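Local coordinates for protein accelerated-cell-death 11 (Arabidopsis thaliana, PDB 4NT1) that selectively transfers ceramide-1-phosphate and phytoceramide-1-phosphate between membranes and is a plant member of the glycolipid transfer protein family, at residues M82-K85 against D86-A89; I148-A151 against V152-M156; H179-S182 against Y183-S186; L194-L197 against F198-K201. One frame throughout, in Å; residues are numbered along the deposited sequence.

Contact 1: M82-K85 against D86-A89; sequences MMDK and DIEA
The last turns of helix 79-88 join Met83 to Ile87 and Asp84 to Glu88 through i to i+4 backbone bonds. Ile87 N donates to Met83 O at 3.0 Å, and Glu88 N reaches Asp84 O at 2.9 Å. Ala89 N still bonds Lys85 O, and the Asp86 N to Met82 O link is weak at 3.4 Å. Ile87 leans back over the preceding turn: with CG1 anti to its own carbonyl carbon (chi1 -66°), that branch passes beside the backbone N and sets CG1 3.3 Å from Met83 O. Its CD1 continues to Asp84 OD1 at 4.1 Å, a loose contact in which the two side chains cross at a slant. In the all-helical GLTP fold this short helix packs through its buried side, where Met83 meets Leu102 of helix 98-121 and Leu197 and Phe198 of helix 173-199. Asp86 is buried as well; its CB rests 3.5 Å from Met83 O, and its OD2 is hydrogen-bonded to Thr99 OG1, one residue before Arg100 of the lipid-binding site. On the exposed side the Lys85 chain bends at its last two torsions, leaving NZ 5.5 Å from Glu88 OE1, a separation at which the opposite charges could attract only weakly.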
loop_
_atom_site.group_PDB
_atom_site.type_symbol
_atom_site.label_atom_id
_atom_site.label_comp_id
_atom_site.label_asym_id
_atom_site.label_seq_id
_atom_site.Cartn_x
_atom_site.Cartn_y
_atom_site.Cartn_z
ATOM N N MET A 82 -5.786 14.646 -11.468
ATOM C CA MET A 82 -6.885 13.969 -10.793
ATOM C C MET A 82 -7.296 14.730 -9.532
ATOM O O MET A 82 -8.477 15.015 -9.318
ATOM C CB MET A 82 -6.450 12.549 -10.427
ATOM C CG MET A 82 -7.550 11.626 -9.958
ATOM S SD MET A 82 -6.879 10.023 -9.454
ATOM C CE MET A 82 -6.211 10.448 -7.842
ATOM N N MET A 83 -6.316 15.072 -8.703
ATOM C CA MET A 83 -6.601 15.782 -7.459
ATOM C C MET A 83 -7.063 17.207 -7.697
ATOM O O MET A 83 -7.959 17.691 -7.001
ATOM C CB MET A 83 -5.396 15.753 -6.516
ATOM C CG MET A 83 -5.170 14.381 -5.939
ATOM S SD MET A 83 -3.717 14.314 -4.898
ATOM C CE MET A 83 -4.298 15.198 -3.446
ATOM N N ASP A 84 -6.455 17.887 -8.663
ATOM C CA ASP A 84 -6.859 19.259 -8.964
ATOM C C ASP A 84 -8.346 19.312 -9.350
ATOM O O ASP A 84 -9.059 20.238 -8.963
ATOM C CB ASP A 84 -5.997 19.862 -10.082
ATOM C CG ASP A 84 -4.609 20.302 -9.601
ATOM O OD1 ASP A 84 -4.390 20.422 -8.380
ATOM O OD2 ASP A 84 -3.747 20.549 -10.466
ATOM N N LYS A 85 -8.821 18.328 -10.112
ATOM C CA LYS A 85 -10.236 18.331 -10.506
ATOM C C LYS A 85 -11.173 18.139 -9.307
ATOM O O LYS A 85 -12.275 18.704 -9.273
ATOM C CB LYS A 85 -10.515 17.297 -11.604
ATOM C CG LYS A 85 -9.776 17.598 -12.918
ATOM C CD LYS A 85 -9.861 16.424 -13.884
ATOM C CE LYS A 85 -11.194 16.381 -14.593
ATOM N NZ LYS A 85 -11.358 17.540 -15.525
ATOM N N ASP A 86 -10.737 17.352 -8.324
ATOM C CA ASP A 86 -11.527 17.200 -7.100
ATOM C C ASP A 86 -11.530 18.493 -6.286
ATOM O O ASP A 86 -12.533 18.842 -5.668
ATOM C CB ASP A 86 -11.004 16.053 -6.231
ATOM C CG ASP A 86 -11.503 14.696 -6.692
ATOM O OD1 ASP A 86 -12.533 14.639 -7.402
ATOM O OD2 ASP A 86 -10.881 13.680 -6.317
ATOM N N ILE A 87 -10.396 19.191 -6.268
ATOM C CA ILE A 87 -10.311 20.470 -5.558
ATOM C C ILE A 87 -11.225 21.508 -6.224
ATOM O O ILE A 87 -11.915 22.277 -5.550
ATOM C CB ILE A 87 -8.850 20.989 -5.501
ATOM C CG1 ILE A 87 -7.984 20.049 -4.650
ATOM C CG2 ILE A 87 -8.810 22.398 -4.929
ATOM C CD1 ILE A 87 -6.467 20.281 -4.792
ATOM N N GLU A 88 -11.228 21.505 -7.551
ATOM C CA GLU A 88 -12.028 22.446 -8.337
ATOM C C GLU A 88 -13.521 22.242 -8.075
ATOM O O GLU A 88 -14.289 23.203 -7.967
ATOM C CB GLU A 88 -11.717 22.253 -9.819
ATOM C CG GLU A 88 -12.329 23.277 -10.751
ATOM C CD GLU A 88 -11.620 23.321 -12.098
ATOM O OE1 GLU A 88 -11.338 22.241 -12.668
ATOM O OE2 GLU A 88 -11.334 24.438 -12.584
ATOM N N ALA A 89 -13.930 20.985 -7.967
ATOM C CA ALA A 89 -15.333 20.649 -7.741
ATOM C C ALA A 89 -15.675 20.610 -6.258
ATOM O O ALA A 89 -16.833 20.382 -5.885
ATOM C CB ALA A 89 -15.658 19.319 -8.383
#

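Contact 2: I148-A151 against V152-M156; sequences IRKA and VSLGM
Ile148 and Val152 sit one turn apart on helix 146-155 of the GLTP fold, a short helix that follows closely on His144, which binds the ceramide-1-phosphate-type lipid. Val152 N donates to Ile148 O at 3.0 Å and Ser153 N to Arg149 O at 3.1 Å; these two backbone bonds are fairly straight. Further on the ladder slackens. Leu154 N still reaches Lys150 O and Gly155 N reaches Ala151 O, but both bonds bend to 137° at the hydrogen; Leu154 N adds a weak link to Ala151 O, and Gly155 N also bonds Val152 O, so each of these amides is shared between i-4 and i-3 acceptors as the helix approaches its end. Lys150 O is gripped twice, by Leu154 N and by the Ser153 hydroxyl. The torsion of that serine (chi1 73°) tucks OG between its backbone N and carbonyl carbon, folding it back over the preceding turn. The polar end of Arg149 is engaged outside these turns, NH1 bonding His144 O, and the side chain packs on Tyr136 of helix 129-139, which Val152 also touches. Between the aliphatic groups contact is light: Val152 CG2 lies 4.4 Å from Ile148 CG2 but 3.4 Å from Ile148 O. The shortest polar link is Ser153 OG to Lys150 O, 2.6 Å, with the hydroxyl tilted 20° from the carbonyl plane.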
loop_
_atom_site.group_PDB
_atom_site.type_symbol
_atom_site.label_atom_id
_atom_site.label_comp_id
_atom_site.label_asym_id
_atom_site.label_seq_id
_atom_site.Cartn_x
_atom_site.Cartn_y
_atom_site.Cartn_z
ATOM N N ILE A 148 -13.340 -3.076 14.879
ATOM C CA ILE A 148 -12.472 -3.563 13.808
ATOM C C ILE A 148 -11.100 -3.960 14.362
ATOM O O ILE A 148 -10.580 -5.023 14.034
ATOM C CB ILE A 148 -12.283 -2.523 12.691
ATOM C CG1 ILE A 148 -13.642 -2.153 12.073
ATOM C CG2 ILE A 148 -11.315 -3.066 11.639
ATOM C CD1 ILE A 148 -14.447 -3.345 11.627
ATOM N N ARG A 149 -10.529 -3.105 15.203
ATOM C CA ARG A 149 -9.231 -3.384 15.829
ATOM C C ARG A 149 -9.259 -4.717 16.584
ATOM O O ARG A 149 -8.323 -5.520 16.491
ATOM C CB ARG A 149 -8.822 -2.245 16.775
ATOM C CG ARG A 149 -8.777 -0.875 16.102
ATOM C CD ARG A 149 -7.933 0.143 16.862
ATOM N NE ARG A 149 -8.448 0.464 18.195
ATOM C CZ ARG A 149 -9.359 1.402 18.453
ATOM N NH1 ARG A 149 -9.892 2.112 17.464
ATOM N NH2 ARG A 149 -9.749 1.625 19.706
ATOM N N LYS A 150 -10.335 -4.956 17.328
ATOM C CA LYS A 150 -10.475 -6.220 18.051
ATOM C C LYS A 150 -10.474 -7.403 17.088
ATOM O O LYS A 150 -9.784 -8.395 17.309
ATOM C CB LYS A 150 -11.747 -6.235 18.912
ATOM C CG LYS A 150 -11.931 -7.538 19.682
ATOM C CD LYS A 150 -13.098 -7.471 20.675
ATOM C CE LYS A 150 -14.445 -7.642 19.976
ATOM N NZ LYS A 150 -15.586 -7.747 20.942
ATOM N N ALA A 151 -11.250 -7.296 16.014
ATOM C CA ALA A 151 -11.326 -8.372 15.030
ATOM C C ALA A 151 -9.953 -8.694 14.438
ATOM O O ALA A 151 -9.606 -9.862 14.247
ATOM C CB ALA A 151 -12.309 -8.009 13.929
ATOM N N VAL A 152 -9.182 -7.650 14.143
ATOM C CA VAL A 152 -7.838 -7.815 13.587
ATOM C C VAL A 152 -6.969 -8.614 14.556
ATOM O O VAL A 152 -6.349 -9.609 14.183
ATOM C CB VAL A 152 -7.199 -6.442 13.277
ATOM C CG1 VAL A 152 -5.700 -6.570 13.018
ATOM C CG2 VAL A 152 -7.918 -5.783 12.083
ATOM N N SER A 153 -6.963 -8.198 15.814
ATOM C CA SER A 153 -6.135 -8.854 16.828
ATOM C C SER A 153 -6.440 -10.345 16.953
ATOM O O SER A 153 -5.563 -11.137 17.298
ATOM C CB SER A 153 -6.312 -8.169 18.189
ATOM O OG SER A 153 -7.574 -8.477 18.765
ATOM N N LEU A 154 -7.682 -10.728 16.680
ATOM C CA LEU A 154 -8.081 -12.119 16.852
ATOM C C LEU A 154 -7.639 -12.968 15.659
ATOM O O LEU A 154 -7.420 -14.173 15.784
ATOM C CB LEU A 154 -9.590 -12.219 17.077
ATOM C CG LEU A 154 -10.091 -11.525 18.353
ATOM C CD1 LEU A 154 -11.605 -11.631 18.490
ATOM C CD2 LEU A 154 -9.393 -12.093 19.586
ATOM N N GLY A 155 -7.479 -12.327 14.508
ATOM C CA GLY A 155 -7.056 -13.029 13.311
ATOM C C GLY A 155 -5.562 -13.269 13.210
ATOM O O GLY A 155 -5.107 -14.009 12.335
ATOM N N MET A 156 -4.792 -12.655 14.104
ATOM C CA MET A 156 -3.339 -12.748 14.044
ATOM C C MET A 156 -2.814 -14.175 14.207
ATOM O O MET A 156 -1.750 -14.506 13.690
ATOM C CB MET A 156 -2.680 -11.820 15.073
ATOM C CG MET A 156 -2.734 -10.345 14.713
ATOM S SD MET A 156 -1.883 -9.945 13.167
ATOM C CE MET A 156 -2.387 -8.242 12.967
#

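Contact 3: H179-S182 against Y183-S186; sequences HMQS and YVNS
Regular alpha-helical bonds tie His179, Met180, Gln181 and Ser182 to Tyr183, Val184, Asn185 and Ser186, each amide donating four residues back at 2.9 to 3.0 Å from N to O. A water spans the same turn outside the backbone, hydrogen-bonded to Ser182 OG and to Ser186 OG at 2.8 Å each. Ser182 holds its hydroxyl anti to the backbone N (chi1 -176°) and Ser186 anti to the carbonyl carbon (chi1 -68°), which leaves Ser182 OG 4.4 Å from Ser186 OG, a gap that the water bridges. This side of helix 173-199, the long C-terminal helix of the GLTP fold, packs against helix 10-25: Ser182 touches Ser15 and Ser186 touches Ala22. Tyr183 leads its ring away from the neighbouring turn and into the helix bundle, where Phe18 meets it edge-to-face and its OH bonds Leu109 O. Val184 brings CG2 to within 3.3 Å of Met180 O, and packs on Phe116 of helix 98-121. Across the more exposed side, the aliphatic part of the Gln181 chain bends toward the side of Asn185.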
loop_
_atom_site.group_PDB
_atom_site.type_symbol
_atom_site.label_atom_id
_atom_site.label_comp_id
_atom_site.label_asym_id
_atom_site.label_seq_id
_atom_site.Cartn_x
_atom_site.Cartn_y
_atom_site.Cartn_z
ATOM N N HIS A 179 14.137 -8.136 -2.536
ATOM C CA HIS A 179 13.001 -7.506 -3.201
ATOM C C HIS A 179 12.072 -6.776 -2.243
ATOM O O HIS A 179 11.460 -5.778 -2.622
ATOM C CB HIS A 179 12.252 -8.511 -4.057
ATOM C CG HIS A 179 13.019 -8.926 -5.271
ATOM N ND1 HIS A 179 12.987 -8.209 -6.448
ATOM C CD2 HIS A 179 13.876 -9.955 -5.479
ATOM C CE1 HIS A 179 13.770 -8.795 -7.337
ATOM N NE2 HIS A 179 14.322 -9.855 -6.774
ATOM N N MET A 180 11.983 -7.255 -1.005
ATOM C CA MET A 180 11.246 -6.516 0.019
ATOM C C MET A 180 11.936 -5.179 0.286
ATOM O O MET A 180 11.295 -4.124 0.316
ATOM C CB MET A 180 11.126 -7.326 1.318
ATOM C CG MET A 180 10.081 -8.436 1.260
ATOM S SD MET A 180 9.857 -9.204 2.875
ATOM C CE MET A 180 8.606 -10.426 2.512
ATOM N N GLN A 181 13.250 -5.220 0.471
ATOM C CA GLN A 181 13.997 -3.993 0.700
ATOM C C GLN A 181 13.874 -3.047 -0.497
ATOM O O GLN A 181 13.868 -1.831 -0.344
ATOM C CB GLN A 181 15.470 -4.301 0.968
ATOM C CG GLN A 181 16.273 -3.050 1.292
ATOM C CD GLN A 181 15.842 -2.424 2.594
ATOM O OE1 GLN A 181 15.349 -1.294 2.626
ATOM N NE2 GLN A 181 16.027 -3.157 3.687
ATOM N N SER A 182 13.797 -3.609 -1.695
ATOM C CA SER A 182 13.634 -2.780 -2.879
ATOM C C SER A 182 12.300 -2.048 -2.812
ATOM O O SER A 182 12.241 -0.834 -3.019
ATOM C CB SER A 182 13.681 -3.614 -4.153
ATOM O OG SER A 182 13.605 -2.764 -5.291
ATOM N N TYR A 183 11.233 -2.792 -2.513
ATOM C CA TYR A 183 9.915 -2.170 -2.357
ATOM C C TYR A 183 9.946 -1.090 -1.286
ATOM O O TYR A 183 9.343 -0.019 -1.443
ATOM C CB TYR A 183 8.828 -3.191 -2.003
ATOM C CG TYR A 183 7.514 -2.498 -1.707
ATOM C CD1 TYR A 183 6.677 -2.089 -2.744
ATOM C CD2 TYR A 183 7.140 -2.196 -0.406
ATOM C CE1 TYR A 183 5.488 -1.425 -2.485
ATOM C CE2 TYR A 183 5.952 -1.541 -0.138
ATOM C CZ TYR A 183 5.132 -1.153 -1.184
ATOM O OH TYR A 183 3.943 -0.498 -0.920
ATOM N N VAL A 184 10.632 -1.376 -0.183
ATOM C CA VAL A 184 10.724 -0.398 0.891
ATOM C C VAL A 184 11.401 0.873 0.392
ATOM O O VAL A 184 10.926 1.982 0.661
ATOM C CB VAL A 184 11.475 -0.943 2.110
ATOM C CG1 VAL A 184 11.820 0.203 3.058
ATOM C CG2 VAL A 184 10.635 -2.005 2.808
ATOM N N ASN A 185 12.499 0.713 -0.342
ATOM C CA ASN A 185 13.248 1.869 -0.854
ATOM C C ASN A 185 12.511 2.673 -1.916
ATOM O O ASN A 185 12.678 3.889 -2.008
ATOM C CB ASN A 185 14.602 1.436 -1.406
ATOM C CG ASN A 185 15.511 0.907 -0.326
ATOM O OD1 ASN A 185 15.309 1.193 0.851
ATOM N ND2 ASN A 185 16.520 0.145 -0.718
ATOM N N SER A 186 11.717 1.992 -2.732
ATOM C CA SER A 186 10.986 2.671 -3.796
ATOM C C SER A 186 9.703 3.307 -3.273
ATOM O O SER A 186 9.355 4.436 -3.642
ATOM C CB SER A 186 10.657 1.697 -4.927
ATOM O OG SER A 186 11.838 1.289 -5.597
HETATM O O HOH W 1 11.247 -1.416 -5.817
#

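Contact 4: L194-L197 against F198-K201; sequences LDNL and FLSK
Asn196 O is held by two donors from one residue: Ser200 N at 2.9 Å and Ser200 OG at 2.7 Å, arriving from opposite faces of the carbonyl plane. The hydroxyl gets there because chi1 of 67° places OG between the serine's own backbone N and carbonyl carbon. One residue earlier, Leu199 N bonds Asp195 O at 2.9 Å, and Leu199 CG also presses on that oxygen at 3.2 Å. The amide of Phe198 is held less firmly, by weak bonds to both Leu194 O and Asp195 O. Its ring instead meets Leu194 O edge-on and in plane, CD1 standing 3.3 Å from the oxygen. A water donates to Leu197 O at 2.9 Å and makes a weak link to Lys201 NZ, whose chain is bent at chi2 and chi4. Asp195 directs OD1 outside this turn, into a salt bridge with Lys106, while Phe198 packs on Leu102 and Leu103 of helix 98-121 and on Trp207. A serine hydroxyl bonding back to the i-4 carbonyl is a common intrahelical contact; here it lies where the long C-terminal helix of the GLTP fold runs out, close to Arg100 and Arg104, which bind the lipid.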
loop_
_atom_site.group_PDB
_atom_site.type_symbol
_atom_site.label_atom_id
_atom_site.label_comp_id
_atom_site.label_asym_id
_atom_site.label_seq_id
_atom_site.Cartn_x
_atom_site.Cartn_y
_atom_site.Cartn_z
ATOM N N LEU A 194 3.047 11.247 -2.316
ATOM C CA LEU A 194 1.585 11.235 -2.210
ATOM C C LEU A 194 1.107 12.123 -1.057
ATOM O O LEU A 194 0.267 13.003 -1.258
ATOM C CB LEU A 194 1.055 9.804 -2.053
ATOM C CG LEU A 194 1.311 8.872 -3.240
ATOM C CD1 LEU A 194 0.914 7.428 -2.917
ATOM C CD2 LEU A 194 0.561 9.387 -4.471
ATOM N N ASP A 195 1.646 11.902 0.142
ATOM C CA ASP A 195 1.330 12.749 1.292
ATOM C C ASP A 195 1.441 14.223 0.924
ATOM O O ASP A 195 0.586 15.026 1.281
ATOM C CB ASP A 195 2.279 12.470 2.467
ATOM C CG ASP A 195 1.852 11.280 3.319
ATOM O OD1 ASP A 195 0.722 10.778 3.160
ATOM O OD2 ASP A 195 2.658 10.855 4.172
ATOM N N ASN A 196 2.518 14.579 0.233
ATOM C CA ASN A 196 2.751 15.973 -0.135
ATOM C C ASN A 196 1.713 16.559 -1.096
ATOM O O ASN A 196 1.399 17.744 -1.010
ATOM C CB ASN A 196 4.176 16.182 -0.671
ATOM C CG ASN A 196 5.221 16.142 0.429
ATOM O OD1 ASN A 196 4.911 16.349 1.602
ATOM N ND2 ASN A 196 6.465 15.889 0.056
ATOM N N LEU A 197 1.184 15.747 -2.010
ATOM C CA LEU A 197 0.080 16.219 -2.850
ATOM C C LEU A 197 -1.075 16.720 -1.977
ATOM O O LEU A 197 -1.718 17.725 -2.303
ATOM C CB LEU A 197 -0.430 15.127 -3.788
ATOM C CG LEU A 197 0.552 14.644 -4.853
ATOM C CD1 LEU A 197 -0.129 13.641 -5.752
ATOM C CD2 LEU A 197 1.086 15.824 -5.659
ATOM N N PHE A 198 -1.338 16.010 -0.883
ATOM C CA PHE A 198 -2.419 16.379 0.035
ATOM C C PHE A 198 -2.021 17.582 0.892
ATOM O O PHE A 198 -2.766 18.558 0.997
ATOM C CB PHE A 198 -2.811 15.201 0.946
ATOM C CG PHE A 198 -3.573 14.107 0.242
ATOM C CD1 PHE A 198 -2.911 13.182 -0.555
ATOM C CD2 PHE A 198 -4.958 14.011 0.375
ATOM C CE1 PHE A 198 -3.611 12.176 -1.204
ATOM C CE2 PHE A 198 -5.668 13.009 -0.273
ATOM C CZ PHE A 198 -4.993 12.090 -1.069
ATOM N N LEU A 199 -0.845 17.503 1.508
ATOM C CA LEU A 199 -0.412 18.519 2.461
ATOM C C LEU A 199 -0.140 19.881 1.830
ATOM O O LEU A 199 -0.384 20.914 2.455
ATOM C CB LEU A 199 0.825 18.042 3.228
ATOM C CG LEU A 199 0.628 16.746 4.011
ATOM C CD1 LEU A 199 1.958 16.245 4.563
ATOM C CD2 LEU A 199 -0.384 16.941 5.114
ATOM N N SER A 200 0.356 19.880 0.598
ATOM C CA SER A 200 0.670 21.121 -0.110
ATOM C C SER A 200 -0.597 21.845 -0.557
ATOM O O SER A 200 -0.559 23.030 -0.902
ATOM C CB SER A 200 1.568 20.843 -1.320
ATOM O OG SER A 200 0.884 20.099 -2.318
ATOM N N LYS A 201 -1.717 21.130 -0.555
ATOM C CA LYS A 201 -3.008 21.737 -0.879
ATOM C C LYS A 201 -3.887 21.872 0.363
ATOM O O LYS A 201 -5.093 22.106 0.257
ATOM C CB LYS A 201 -3.729 20.933 -1.963
ATOM C CG LYS A 201 -3.050 21.004 -3.330
ATOM C CD LYS A 201 -2.893 22.456 -3.783
ATOM C CE LYS A 201 -2.497 22.556 -5.252
ATOM N NZ LYS A 201 -1.150 21.980 -5.527
HETATM O O HOH W 2 -1.567 18.604 -5.030
#

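Contacts 1 to 4 follow one another along the chain without overlap, each on a single helix or running off its end: 79-88, 146-155 and, for the last two, 173-199. Contacts 3 and 4 therefore share the long C-terminal helix, their centres 23 Å apart. Only contacts 1 and 4 touch: Met83 SD packs 3.6 Å from Leu197 CB, and Ile87 CD1 lies 3.8 Å from Lys201 CG, joining helix 79-88 to the last turns of helix 173-199 and the residues just after it. Contact 2 stands apart, its centre 36 Å from that of contact 1. Contacts 1 and 4 lie near Arg100 and Arg104, contact 2 near His144 and Asp61, all lipid-binding residues; contact 3 lies away from them.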